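Local coordinates for protein quinone oxidoreductase (Thermus thermophilus, PDB 1IZ0) that binds NADPH and probably uses it to reduce quinones, as an enzyme of the quinone oxidoreductase family, at residues A[11-16]-A[43-48]. Residues are numbered along the deposited sequence; the frame is centred on the assembly and turned at random.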
loop_
_atom_site.group_PDB
_atom_site.type_symbol
_atom_site.label_atom_id
_atom_site.label_comp_id
_atom_site.label_asym_id
_atom_site.label_seq_id
_atom_site.Cartn_x
_atom_site.Cartn_y
_atom_site.Cartn_z
ATOM N N GLY A 11 9.398 -3.646 21.373
ATOM C CA GLY A 11 8.660 -4.103 22.538
ATOM C C GLY A 11 7.215 -4.458 22.208
ATOM O O GLY A 11 6.807 -4.403 21.041
ATOM N N PRO A 12 6.405 -4.810 23.220
ATOM C CA PRO A 12 5.002 -5.172 22.999
ATOM C C PRO A 12 4.087 -3.956 23.006
ATOM O O PRO A 12 4.483 -2.877 23.434
ATOM C CB PRO A 12 4.715 -6.103 24.171
ATOM C CG PRO A 12 5.424 -5.386 25.290
ATOM C CD PRO A 12 6.757 -4.946 24.651
ATOM N N LEU A 13 2.861 -4.138 22.536
ATOM C CA LEU A 13 1.876 -3.060 22.515
ATOM C C LEU A 13 1.137 -3.105 23.842
ATOM O O LEU A 13 1.094 -4.151 24.485
ATOM C CB LEU A 13 0.865 -3.284 21.387
ATOM C CG LEU A 13 1.376 -3.229 19.945
ATOM C CD1 LEU A 13 0.264 -3.667 19.004
ATOM C CD2 LEU A 13 1.835 -1.818 19.615
ATOM N N GLU A 14 0.549 -1.988 24.257
ATOM C CA GLU A 14 -0.203 -1.994 25.503
ATOM C C GLU A 14 -1.551 -1.297 25.360
ATOM O O GLU A 14 -1.635 -0.181 24.846
ATOM C CB GLU A 14 0.592 -1.328 26.634
ATOM C CG GLU A 14 -0.122 -1.429 27.981
ATOM C CD GLU A 14 0.529 -0.601 29.074
ATOM O OE1 GLU A 14 -0.036 -0.547 30.190
ATOM O OE2 GLU A 14 1.600 -0.007 28.822
ATOM N N LEU A 15 -2.606 -1.969 25.805
ATOM C CA LEU A 15 -3.950 -1.414 25.757
ATOM C C LEU A 15 -4.030 -0.458 26.946
ATOM O O LEU A 15 -3.930 -0.876 28.099
ATOM C CB LEU A 15 -4.983 -2.535 25.882
ATOM C CG LEU A 15 -6.471 -2.210 25.701
ATOM C CD1 LEU A 15 -6.987 -1.439 26.906
ATOM C CD2 LEU A 15 -6.667 -1.419 24.420
ATOM N N VAL A 16 -4.205 0.826 26.655
ATOM C CA VAL A 16 -4.246 1.843 27.693
ATOM C C VAL A 16 -5.392 2.838 27.542
ATOM O O VAL A 16 -6.020 2.935 26.488
ATOM C CB VAL A 16 -2.905 2.627 27.702
ATOM C CG1 VAL A 16 -3.010 3.871 28.561
ATOM C CG2 VAL A 16 -1.791 1.732 28.222
ATOM N N LEU A 43 7.772 -2.030 10.563
ATOM C CA LEU A 43 9.134 -1.500 10.581
ATOM C C LEU A 43 9.283 -0.341 11.555
ATOM O O LEU A 43 10.341 -0.153 12.156
ATOM C CB LEU A 43 9.554 -1.041 9.180
ATOM C CG LEU A 43 9.702 -2.159 8.146
ATOM C CD1 LEU A 43 10.149 -1.576 6.814
ATOM C CD2 LEU A 43 10.718 -3.183 8.650
HETATM N N MSE A 44 8.224 0.440 11.711
HETATM C CA MSE A 44 8.266 1.579 12.612
HETATM C C MSE A 44 8.339 1.156 14.072
HETATM O O MSE A 44 8.863 1.891 14.903
HETATM C CB MSE A 44 7.053 2.480 12.379
HETATM C CG MSE A 44 7.415 3.779 11.692
HETATM SE SE MSE A 44 5.878 4.701 10.979
HETATM C CE MSE A 44 4.931 5.036 12.644
ATOM N N ARG A 45 7.805 -0.023 14.384
ATOM C CA ARG A 45 7.848 -0.538 15.754
ATOM C C ARG A 45 9.267 -0.969 16.090
ATOM O O ARG A 45 9.643 -1.055 17.260
ATOM C CB ARG A 45 6.931 -1.753 15.915
ATOM C CG ARG A 45 5.474 -1.429 15.993
ATOM C CD ARG A 45 4.650 -2.693 16.181
ATOM N NE ARG A 45 4.990 -3.418 17.406
ATOM C CZ ARG A 45 4.216 -4.356 17.940
ATOM N NH1 ARG A 45 3.071 -4.667 17.351
ATOM N NH2 ARG A 45 4.580 -4.984 19.055
ATOM N N LEU A 46 10.046 -1.258 15.053
ATOM C CA LEU A 46 11.424 -1.697 15.234
ATOM C C LEU A 46 12.410 -0.559 15.022
ATOM O O LEU A 46 13.611 -0.727 15.223
ATOM C CB LEU A 46 11.750 -2.831 14.260
ATOM C CG LEU A 46 10.787 -4.019 14.219
ATOM C CD1 LEU A 46 11.335 -5.068 13.261
ATOM C CD2 LEU A 46 10.619 -4.606 15.610
ATOM N N GLY A 47 11.898 0.600 14.619
ATOM C CA GLY A 47 12.758 1.740 14.374
ATOM C C GLY A 47 13.576 1.510 13.117
ATOM O O GLY A 47 14.673 2.055 12.961
ATOM N N ALA A 48 13.031 0.704 12.209
ATOM C CA ALA A 48 13.714 0.379 10.960
ATOM C C ALA A 48 13.043 0.977 9.724
ATOM O O ALA A 48 13.254 0.492 8.616
ATOM C CB ALA A 48 13.809 -1.132 10.811
HETATM O O HOH W 1 7.637 -3.815 18.564
#
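The nearest CA atoms of the two segments, those of Gly11 and Arg45, are 7.7 Å apart where the turn leading into strand 13-17 passes the last turn of helix 39-46. That gap is bridged by the Arg45 side chain. Its NH2 donates to Gly11 O at 3.0 Å, with an N-H...O angle of 159°; the oxygen lies only 8° out of the guanidinium plane, so the bond is made at the group's edge. A water accepts from Arg45 NE at 2.9 Å and donates to the same Gly11 O at 2.7 Å, closing a ring that helps hold the guanidinium in its rotation. A bend at chi3 (60°) in an otherwise extended chain brings NE and NH2 round to the side of Gly11 O and the water. One guanidinium face is covered by Leu13, whose CG sits 3.2 Å above the plane and whose CD1 comes 3.4 Å from Arg45 NH1. Helix 282-288 completes the arginine's surroundings: Glu283 forms a salt bridge with Arg45 NH1 and accepts from Leu13 N, and Phe286 makes a cation-pi contact. A leucine at Arg45 would probably leave Gly11 O without its direct donor and Glu283 without this cationic mate. Carbonyl, water, carboxylate and ring thus converge on one cation, tying the antiparallel hairpin of strands 2-6 and 13-17 and helix 282-288 to the Schellman-capped end of helix 39-46.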